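Local coordinates for protein Rho guanine nucleotide exchange factor 3 (Mus musculus, PDB 2Z0Q) that acts as a guanine nucleotide exchange factor for the small GTPases RhoA and RhoB, here represented by its DH-PH domain pair, at residues V116-A120 with S205-Y210; Y210-Y216 with Q266-L271. One frame throughout, in Å; residues are numbered along the deposited sequence.

Interaction 1 of 2, residues V116-A120 with S205-Y210; sequences VAAKA and SECRYY
One face of the Tyr209 ring lies against the backbone of helix 107-125, with Ala117 N above it, while Val116 CG2 and Ala120 CB approach the ring obliquely, the Ala120 methyl 3.6 Å from Tyr209 CE2. In its own plane, the edge of Tyr209 meets Tyr210 CE1; seen from the other ring, Tyr209 CD2 stands 3.7 Å above the centre of the Tyr210 plane. Glu206 CG sits at the Tyr210 edge.

Val116 is the knob here, set among Ser205, Glu206, Tyr209 and Tyr210. With chi1 at 66°, CG1 falls between the backbone nitrogen and the carbonyl carbon and CG2 points away from the nitrogen, bringing CG2 to 3.7 Å from Tyr209 CD2 and 3.8 Å from Tyr210 CE2, while CG1 rests on Tyr209 CB and CG. At the far end of the Tyr209 ring a water bridges the helices, giving a hydrogen to Ala117 O and lying 3.0 Å from Tyr209 OH.

The two helix segments cross at -55°, their axes 10.6 Å apart. Helix 107-125 belongs to the DH domain and helix 180-213 runs on into the PH domain, where Glu206 OE2 is hydrogen-bonded to His235 NE2 and Tyr210 packs on Leu232 of strand 232-240.

Interaction 2 of 2, residues Y210-Y216 with Q266-L271; sequences YKERLLY and QLCYQL
Arg213 starts with its CB at the edge of the Tyr269 ring, 3.7 Å from Tyr269 CD2. Its chain then bends at CG (chi2 -70°), which faces Leu267 O, and CD comes to 3.5 Å from Leu267 O, turning the guanidinium alongside strand 266-271. Gln266 OE1 sits over the centre of one guanidinium face, 3.4 Å above its plane, with CZ directly beneath it and NE and NH2 each having this oxygen as nearest neighbour; the side chains of Arg213 and Gln266 cross at about a right angle. That is an approach to the flat face, not a hydrogen bond. The bond is made by NH1, which donates to Leu267 O at 2.9 Å, somewhat bent (143° at the hydrogen), and also gives to a water that accepts from Leu267 N. A methionine here would probably leave Leu267 O without this donor and Gln266 OE1 without a charged group to lie over.

The backbone continues the join. Arg213 O takes the hydrogen of Tyr269 N, Leu215 N gives to Tyr269 O, and Leu271 N gives to Leu215 O in a nearly straight bond (176°), so Leu214 and Leu215 pair in parallel with Tyr269 and Gln270. On the Leu214 side, the Tyr210 ring turns an edge to the face of Tyr269 in an offset edge-to-face pair, centroids 5.4 Å apart. Further along, Leu271 CD1 packs 4.0 Å from Leu214 CB, and its CD2 lies 3.7 Å from Tyr216 CE1. Ile226 of helix 224-227 touches both Leu214 and Tyr216.

This is the DH-PH junction: the long last helix of the DH domain gives way to a short strand, 214-215, which adds a parallel partner to strand 266-271 of the PH beta-sheet, itself antiparallel to strand 254-263.

Overall arrangement
Coming from the N terminus, helix 107-125 of the DH domain supplies the first half of interaction 1, 116-120; 84 residues, largely helical, separate it from 205-210, where the C-terminal part of helix 180-213 closes the loop. The same helix leads directly into interaction 2, whose loop of 49 residues carries strands 232-240, 245-251 and 254-263 before strand 266-271 completes it. The two loops follow in series, neither nesting nor crossing, and Tyr210 serves both. Their centres are 11 Å apart and they touch directly, Ala120 packing on Leu267 and Tyr269. DH helix, linking helix and PH sheet thus meet around one shared residue.

Interaction 1 of 2, residues V116-A120 with S205-Y210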
ATOM      1  N   VAL A 116      -7.757  -1.402  -1.786  1.00 31.73           N
ATOM      2  CA  VAL A 116      -7.406  -2.816  -2.064  1.00 30.76           C
ATOM      3  C   VAL A 116      -7.898  -3.284  -3.425  1.00 30.52           C
ATOM      4  O   VAL A 116      -7.159  -3.956  -4.154  1.00 31.32           O
ATOM      5  CB  VAL A 116      -7.909  -3.806  -0.950  1.00 29.82           C
ATOM      6  CG1 VAL A 116      -9.411  -3.860  -0.898  1.00 30.32           C
ATOM      7  CG2 VAL A 116      -7.372  -5.197  -1.212  1.00 28.51           C
ATOM      8  N   ALA A 117      -9.130  -2.930  -3.792  1.00 29.88           N
ATOM      9  CA  ALA A 117      -9.638  -3.332  -5.103  1.00 28.65           C
ATOM     10  C   ALA A 117      -8.790  -2.720  -6.226  1.00 29.16           C
ATOM     11  O   ALA A 117      -8.475  -3.394  -7.198  1.00 28.87           O
ATOM     12  CB  ALA A 117     -11.099  -2.921  -5.253  1.00 29.77           C
ATOM     13  N   ALA A 118      -8.398  -1.451  -6.089  1.00 28.42           N
ATOM     14  CA  ALA A 118      -7.586  -0.788  -7.115  1.00 28.80           C
ATOM     15  C   ALA A 118      -6.197  -1.408  -7.230  1.00 29.17           C
ATOM     16  O   ALA A 118      -5.672  -1.615  -8.335  1.00 28.71           O
ATOM     17  CB  ALA A 118      -7.464   0.736  -6.799  1.00 28.71           C
ATOM     18  N   LYS A 119      -5.587  -1.700  -6.087  1.00 28.17           N
ATOM     19  CA  LYS A 119      -4.263  -2.296  -6.086  1.00 28.62           C
ATOM     20  C   LYS A 119      -4.310  -3.706  -6.652  1.00 27.57           C
ATOM     21  O   LYS A 119      -3.399  -4.111  -7.367  1.00 28.08           O
ATOM     22  CB  LYS A 119      -3.678  -2.354  -4.673  1.00 29.56           C
ATOM     23  CG  LYS A 119      -3.286  -1.001  -4.148  1.00 35.05           C
ATOM     24  CD  LYS A 119      -2.638  -1.106  -2.778  1.00 37.38           C
ATOM     25  CE  LYS A 119      -1.578  -0.029  -2.620  1.00 38.90           C
ATOM     26  NZ  LYS A 119      -0.891  -0.197  -1.322  1.00 40.27           N
ATOM     27  N   ALA A 120      -5.364  -4.446  -6.332  1.00 25.34           N
ATOM     28  CA  ALA A 120      -5.483  -5.820  -6.846  1.00 26.79           C
ATOM     29  C   ALA A 120      -5.581  -5.772  -8.374  1.00 27.02           C
ATOM     30  O   ALA A 120      -4.944  -6.557  -9.084  1.00 26.07           O
ATOM     31  CB  ALA A 120      -6.714  -6.501  -6.270  1.00 23.96           C
ATOM     32  N   SER A 205     -10.252  -4.815   5.629  1.00 25.10           N
ATOM     33  CA  SER A 205     -10.801  -4.806   4.287  1.00 29.45           C
ATOM     34  C   SER A 205      -9.930  -5.648   3.353  1.00 28.21           C
ATOM     35  O   SER A 205     -10.453  -6.402   2.530  1.00 26.17           O
ATOM     36  CB  SER A 205     -10.923  -3.371   3.750  1.00 30.73           C
ATOM     37  OG  SER A 205      -9.652  -2.788   3.515  1.00 36.42           O
ATOM     38  N   GLU A 206      -8.611  -5.547   3.508  1.00 27.30           N
ATOM     39  CA  GLU A 206      -7.712  -6.319   2.657  1.00 26.91           C
ATOM     40  C   GLU A 206      -7.908  -7.821   2.833  1.00 25.45           C
ATOM     41  O   GLU A 206      -8.036  -8.565   1.840  1.00 25.46           O
ATOM     42  CB  GLU A 206      -6.258  -5.952   2.941  1.00 29.07           C
ATOM     43  CG  GLU A 206      -5.323  -6.556   1.926  1.00 32.19           C
ATOM     44  CD  GLU A 206      -3.869  -6.125   2.103  1.00 34.60           C
ATOM     45  OE1 GLU A 206      -3.363  -6.245   3.243  1.00 35.10           O
ATOM     46  OE2 GLU A 206      -3.241  -5.695   1.092  1.00 37.36           O
ATOM     47  N   CYS A 207      -7.939  -8.269   4.084  1.00 23.61           N
ATOM     48  CA  CYS A 207      -8.134  -9.672   4.423  1.00 24.00           C
ATOM     49  C   CYS A 207      -9.489 -10.187   3.883  1.00 25.27           C
ATOM     50  O   CYS A 207      -9.568 -11.263   3.302  1.00 23.79           O
ATOM     51  CB  CYS A 207      -8.060  -9.838   5.950  1.00 25.11           C
ATOM     52  SG  CYS A 207      -8.232 -11.493   6.552  1.00 28.18           S
ATOM     53  N   ARG A 208     -10.549  -9.410   4.067  1.00 23.05           N
ATOM     54  CA  ARG A 208     -11.870  -9.803   3.596  1.00 24.88           C
ATOM     55  C   ARG A 208     -11.926  -9.867   2.053  1.00 23.59           C
ATOM     56  O   ARG A 208     -12.495 -10.810   1.466  1.00 24.59           O
ATOM     57  CB  ARG A 208     -12.894  -8.792   4.140  1.00 27.94           C
ATOM     58  CG  ARG A 208     -14.352  -9.182   3.940  1.00 34.91           C
ATOM     59  CD  ARG A 208     -15.307  -8.133   4.597  1.00 39.04           C
ATOM     60  NE  ARG A 208     -15.150  -6.791   4.018  1.00 41.86           N
ATOM     61  CZ  ARG A 208     -14.622  -5.738   4.646  1.00 44.46           C
ATOM     62  NH1 ARG A 208     -14.183  -5.832   5.905  1.00 44.95           N
ATOM     63  NH2 ARG A 208     -14.515  -4.576   4.004  1.00 44.41           N
ATOM     64  N   TYR A 209     -11.358  -8.861   1.406  1.00 21.71           N
ATOM     65  CA  TYR A 209     -11.335  -8.769  -0.054  1.00 22.11           C
ATOM     66  C   TYR A 209     -10.696 -10.013  -0.678  1.00 21.53           C
ATOM     67  O   TYR A 209     -11.252 -10.619  -1.609  1.00 20.99           O
ATOM     68  CB  TYR A 209     -10.521  -7.549  -0.511  1.00 22.59           C
ATOM     69  CG  TYR A 209     -10.414  -7.431  -2.024  1.00 22.79           C
ATOM     70  CD1 TYR A 209     -11.426  -6.819  -2.757  1.00 24.31           C
ATOM     71  CD2 TYR A 209      -9.331  -7.977  -2.722  1.00 21.33           C
ATOM     72  CE1 TYR A 209     -11.385  -6.754  -4.143  1.00 25.27           C
ATOM     73  CE2 TYR A 209      -9.271  -7.917  -4.124  1.00 23.19           C
ATOM     74  CZ  TYR A 209     -10.318  -7.305  -4.825  1.00 24.51           C
ATOM     75  OH  TYR A 209     -10.332  -7.306  -6.189  1.00 23.75           O
ATOM     76  N   TYR A 210      -9.512 -10.392  -0.190  1.00 19.61           N
ATOM     77  CA  TYR A 210      -8.877 -11.565  -0.808  1.00 20.67           C
ATOM     78  C   TYR A 210      -9.555 -12.871  -0.425  1.00 20.45           C
ATOM     79  O   TYR A 210      -9.666 -13.760  -1.271  1.00 21.24           O
ATOM     80  CB  TYR A 210      -7.368 -11.574  -0.521  1.00 18.08           C
ATOM     81  CG  TYR A 210      -6.668 -10.511  -1.322  1.00 18.46           C
ATOM     82  CD1 TYR A 210      -6.566 -10.613  -2.710  1.00 15.74           C
ATOM     83  CD2 TYR A 210      -6.099  -9.383  -0.694  1.00 18.25           C
ATOM     84  CE1 TYR A 210      -5.923  -9.653  -3.461  1.00 16.71           C
ATOM     85  CE2 TYR A 210      -5.453  -8.412  -1.444  1.00 18.25           C
ATOM     86  CZ  TYR A 210      -5.363  -8.554  -2.832  1.00 17.66           C
ATOM     87  OH  TYR A 210      -4.732  -7.603  -3.589  1.00 18.29           O
TER
HETATM   88  O   HOH W   1      -4.562  -5.232  -3.000  1.00 36.89           O
HETATM   89  O   HOH W   2     -10.477  -5.132  -8.247  1.00 31.53           O

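Interaction 2 of 2, residues Y210-Y216 with Q266-L271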
ATOM      1  N   TYR A 210      -9.512 -10.392  -0.190  1.00 19.61           N
ATOM      2  CA  TYR A 210      -8.877 -11.565  -0.808  1.00 20.67           C
ATOM      3  C   TYR A 210      -9.555 -12.871  -0.425  1.00 20.45           C
ATOM      4  O   TYR A 210      -9.666 -13.760  -1.271  1.00 21.24           O
ATOM      5  CB  TYR A 210      -7.368 -11.574  -0.521  1.00 18.08           C
ATOM      6  CG  TYR A 210      -6.668 -10.511  -1.322  1.00 18.46           C
ATOM      7  CD1 TYR A 210      -6.566 -10.613  -2.710  1.00 15.74           C
ATOM      8  CD2 TYR A 210      -6.099  -9.383  -0.694  1.00 18.25           C
ATOM      9  CE1 TYR A 210      -5.923  -9.653  -3.461  1.00 16.71           C
ATOM     10  CE2 TYR A 210      -5.453  -8.412  -1.444  1.00 18.25           C
ATOM     11  CZ  TYR A 210      -5.363  -8.554  -2.832  1.00 17.66           C
ATOM     12  OH  TYR A 210      -4.732  -7.603  -3.589  1.00 18.29           O
ATOM     13  N   LYS A 211     -10.060 -13.000   0.804  1.00 21.52           N
ATOM     14  CA  LYS A 211     -10.758 -14.234   1.166  1.00 22.51           C
ATOM     15  C   LYS A 211     -11.982 -14.455   0.264  1.00 24.14           C
ATOM     16  O   LYS A 211     -12.296 -15.589  -0.109  1.00 22.92           O
ATOM     17  CB  LYS A 211     -11.228 -14.200   2.628  1.00 22.76           C
ATOM     18  CG  LYS A 211     -10.167 -14.616   3.624  1.00 27.84           C
ATOM     19  CD  LYS A 211     -10.488 -14.209   5.067  1.00 26.94           C
ATOM     20  CE  LYS A 211     -11.733 -14.889   5.590  1.00 28.96           C
ATOM     21  NZ  LYS A 211     -11.846 -14.564   7.058  1.00 30.79           N
ATOM     22  N   GLU A 212     -12.673 -13.377  -0.087  1.00 23.93           N
ATOM     23  CA  GLU A 212     -13.876 -13.521  -0.920  1.00 26.25           C
ATOM     24  C   GLU A 212     -13.533 -13.836  -2.366  1.00 25.19           C
ATOM     25  O   GLU A 212     -14.391 -14.292  -3.129  1.00 25.23           O
ATOM     26  CB  GLU A 212     -14.727 -12.236  -0.843  1.00 28.63           C
ATOM     27  CG  GLU A 212     -14.997 -11.830   0.600  1.00 33.58           C
ATOM     28  CD  GLU A 212     -16.004 -10.699   0.750  1.00 35.17           C
ATOM     29  OE1 GLU A 212     -15.989  -9.745  -0.071  1.00 37.26           O
ATOM     30  OE2 GLU A 212     -16.796 -10.771   1.711  1.00 36.27           O
ATOM     31  N   ARG A 213     -12.273 -13.618  -2.736  1.00 22.60           N
ATOM     32  CA  ARG A 213     -11.833 -13.869  -4.093  1.00 22.57           C
ATOM     33  C   ARG A 213     -11.083 -15.208  -4.274  1.00 20.50           C
ATOM     34  O   ARG A 213     -10.670 -15.533  -5.396  1.00 18.49           O
ATOM     35  CB  ARG A 213     -10.966 -12.721  -4.586  1.00 25.34           C
ATOM     36  CG  ARG A 213     -11.634 -11.327  -4.621  1.00 30.69           C
ATOM     37  CD  ARG A 213     -12.679 -11.209  -5.683  1.00 35.61           C
ATOM     38  NE  ARG A 213     -13.180  -9.827  -5.814  1.00 36.12           N
ATOM     39  CZ  ARG A 213     -13.178  -9.142  -6.959  1.00 37.96           C
ATOM     40  NH1 ARG A 213     -12.686  -9.696  -8.075  1.00 34.38           N
ATOM     41  NH2 ARG A 213     -13.714  -7.916  -7.013  1.00 37.20           N
ATOM     42  N   LEU A 214     -10.926 -15.972  -3.198  1.00 20.00           N
ATOM     43  CA  LEU A 214     -10.264 -17.294  -3.318  1.00 21.33           C
ATOM     44  C   LEU A 214     -11.218 -18.238  -4.042  1.00 22.22           C
ATOM     45  O   LEU A 214     -12.435 -18.219  -3.810  1.00 22.51           O
ATOM     46  CB  LEU A 214      -9.921 -17.875  -1.944  1.00 19.47           C
ATOM     47  CG  LEU A 214      -8.855 -17.060  -1.159  1.00 21.91           C
ATOM     48  CD1 LEU A 214      -8.622 -17.712   0.207  1.00 20.25           C
ATOM     49  CD2 LEU A 214      -7.524 -17.037  -1.958  1.00 21.23           C
ATOM     50  N   LEU A 215     -10.671 -19.059  -4.929  1.00 20.87           N
ATOM     51  CA  LEU A 215     -11.478 -19.994  -5.704  1.00 20.85           C
ATOM     52  C   LEU A 215     -10.989 -21.400  -5.393  1.00 21.39           C
ATOM     53  O   LEU A 215      -9.805 -21.662  -5.496  1.00 20.77           O
ATOM     54  CB  LEU A 215     -11.294 -19.650  -7.173  1.00 22.12           C
ATOM     55  CG  LEU A 215     -11.944 -20.480  -8.260  1.00 25.74           C
ATOM     56  CD1 LEU A 215     -13.471 -20.539  -8.081  1.00 26.78           C
ATOM     57  CD2 LEU A 215     -11.591 -19.785  -9.579  1.00 26.22           C
ATOM     58  N   TYR A 216     -11.902 -22.280  -4.995  1.00 21.93           N
ATOM     59  CA  TYR A 216     -11.566 -23.649  -4.621  1.00 23.01           C
ATOM     60  C   TYR A 216     -12.130 -24.637  -5.655  1.00 25.16           C
ATOM     61  O   TYR A 216     -13.264 -25.109  -5.505  1.00 26.85           O
ATOM     62  CB  TYR A 216     -12.166 -23.950  -3.238  1.00 22.68           C
ATOM     63  CG  TYR A 216     -11.803 -22.939  -2.164  1.00 22.36           C
ATOM     64  CD1 TYR A 216     -10.665 -23.108  -1.365  1.00 23.62           C
ATOM     65  CD2 TYR A 216     -12.595 -21.809  -1.937  1.00 22.71           C
ATOM     66  CE1 TYR A 216     -10.328 -22.177  -0.363  1.00 23.22           C
ATOM     67  CE2 TYR A 216     -12.270 -20.889  -0.945  1.00 22.49           C
ATOM     68  CZ  TYR A 216     -11.147 -21.071  -0.161  1.00 22.50           C
ATOM     69  OH  TYR A 216     -10.878 -20.160   0.843  1.00 22.39           O
ATOM     70  N   GLN A 266     -14.806 -11.939 -13.029  1.00 34.66           N
ATOM     71  CA  GLN A 266     -13.996 -11.354 -11.968  1.00 33.22           C
ATOM     72  C   GLN A 266     -12.583 -11.892 -11.759  1.00 30.36           C
ATOM     73  O   GLN A 266     -12.299 -13.060 -12.001  1.00 28.95           O
ATOM     74  CB  GLN A 266     -14.744 -11.460 -10.637  1.00 36.09           C
ATOM     75  CG  GLN A 266     -15.910 -10.489 -10.495  1.00 43.32           C
ATOM     76  CD  GLN A 266     -16.646 -10.630  -9.164  1.00 47.70           C
ATOM     77  OE1 GLN A 266     -16.025 -10.685  -8.081  1.00 50.86           O
ATOM     78  NE2 GLN A 266     -17.976 -10.675  -9.230  1.00 49.17           N
ATOM     79  N   LEU A 267     -11.711 -11.012 -11.277  1.00 27.85           N
ATOM     80  CA  LEU A 267     -10.333 -11.381 -10.967  1.00 25.64           C
ATOM     81  C   LEU A 267     -10.388 -12.226  -9.693  1.00 24.32           C
ATOM     82  O   LEU A 267     -10.753 -11.734  -8.618  1.00 24.90           O
ATOM     83  CB  LEU A 267      -9.507 -10.123 -10.729  1.00 28.53           C
ATOM     84  CG  LEU A 267      -8.037 -10.342 -10.368  1.00 28.24           C
ATOM     85  CD1 LEU A 267      -7.389 -11.195 -11.470  1.00 29.14           C
ATOM     86  CD2 LEU A 267      -7.321  -8.986 -10.231  1.00 28.76           C
ATOM     87  N   CYS A 268      -9.993 -13.494  -9.791  1.00 21.04           N
ATOM     88  CA  CYS A 268     -10.053 -14.389  -8.646  1.00 19.13           C
ATOM     89  C   CYS A 268      -8.688 -15.036  -8.428  1.00 16.63           C
ATOM     90  O   CYS A 268      -7.789 -14.809  -9.222  1.00 16.82           O
ATOM     91  CB  CYS A 268     -11.090 -15.475  -8.876  1.00 20.98           C
ATOM     92  SG  CYS A 268     -12.788 -14.783  -8.868  1.00 27.15           S
ATOM     93  N   TYR A 269      -8.553 -15.801  -7.349  1.00 16.42           N
ATOM     94  CA  TYR A 269      -7.260 -16.441  -7.015  1.00 16.61           C
ATOM     95  C   TYR A 269      -7.535 -17.930  -6.784  1.00 15.25           C
ATOM     96  O   TYR A 269      -8.004 -18.370  -5.716  1.00 15.41           O
ATOM     97  CB  TYR A 269      -6.656 -15.748  -5.763  1.00 17.37           C
ATOM     98  CG  TYR A 269      -6.503 -14.256  -5.980  1.00 17.04           C
ATOM     99  CD1 TYR A 269      -5.445 -13.738  -6.718  1.00 15.81           C
ATOM    100  CD2 TYR A 269      -7.499 -13.374  -5.555  1.00 19.80           C
ATOM    101  CE1 TYR A 269      -5.383 -12.384  -7.047  1.00 19.01           C
ATOM    102  CE2 TYR A 269      -7.438 -12.003  -5.872  1.00 16.71           C
ATOM    103  CZ  TYR A 269      -6.398 -11.526  -6.612  1.00 17.79           C
ATOM    104  OH  TYR A 269      -6.388 -10.185  -6.947  1.00 21.35           O
ATOM    105  N   GLN A 270      -7.255 -18.694  -7.839  1.00 15.57           N
ATOM    106  CA  GLN A 270      -7.487 -20.128  -7.875  1.00 16.54           C
ATOM    107  C   GLN A 270      -6.436 -20.871  -7.042  1.00 16.33           C
ATOM    108  O   GLN A 270      -5.228 -20.772  -7.336  1.00 15.74           O
ATOM    109  CB  GLN A 270      -7.461 -20.570  -9.363  1.00 15.34           C
ATOM    110  CG  GLN A 270      -7.767 -22.050  -9.565  1.00 18.83           C
ATOM    111  CD  GLN A 270      -7.701 -22.451 -11.034  1.00 18.24           C
ATOM    112  OE1 GLN A 270      -7.686 -21.606 -11.920  1.00 21.26           O
ATOM    113  NE2 GLN A 270      -7.647 -23.746 -11.285  1.00 21.46           N
ATOM    114  N   LEU A 271      -6.875 -21.559  -5.994  1.00 17.03           N
ATOM    115  CA  LEU A 271      -5.891 -22.250  -5.143  1.00 15.70           C
ATOM    116  C   LEU A 271      -5.074 -23.229  -5.989  1.00 17.67           C
ATOM    117  O   LEU A 271      -5.636 -23.999  -6.779  1.00 17.60           O
ATOM    118  CB  LEU A 271      -6.549 -22.962  -3.966  1.00 17.35           C
ATOM    119  CG  LEU A 271      -6.586 -22.080  -2.697  1.00 19.38           C
ATOM    120  CD1 LEU A 271      -7.603 -20.955  -2.889  1.00 17.90           C
ATOM    121  CD2 LEU A 271      -6.901 -22.917  -1.473  1.00 17.12           C
TER
HETATM  122  O   HOH W   3     -12.724  -8.270 -10.302  1.00 33.39           O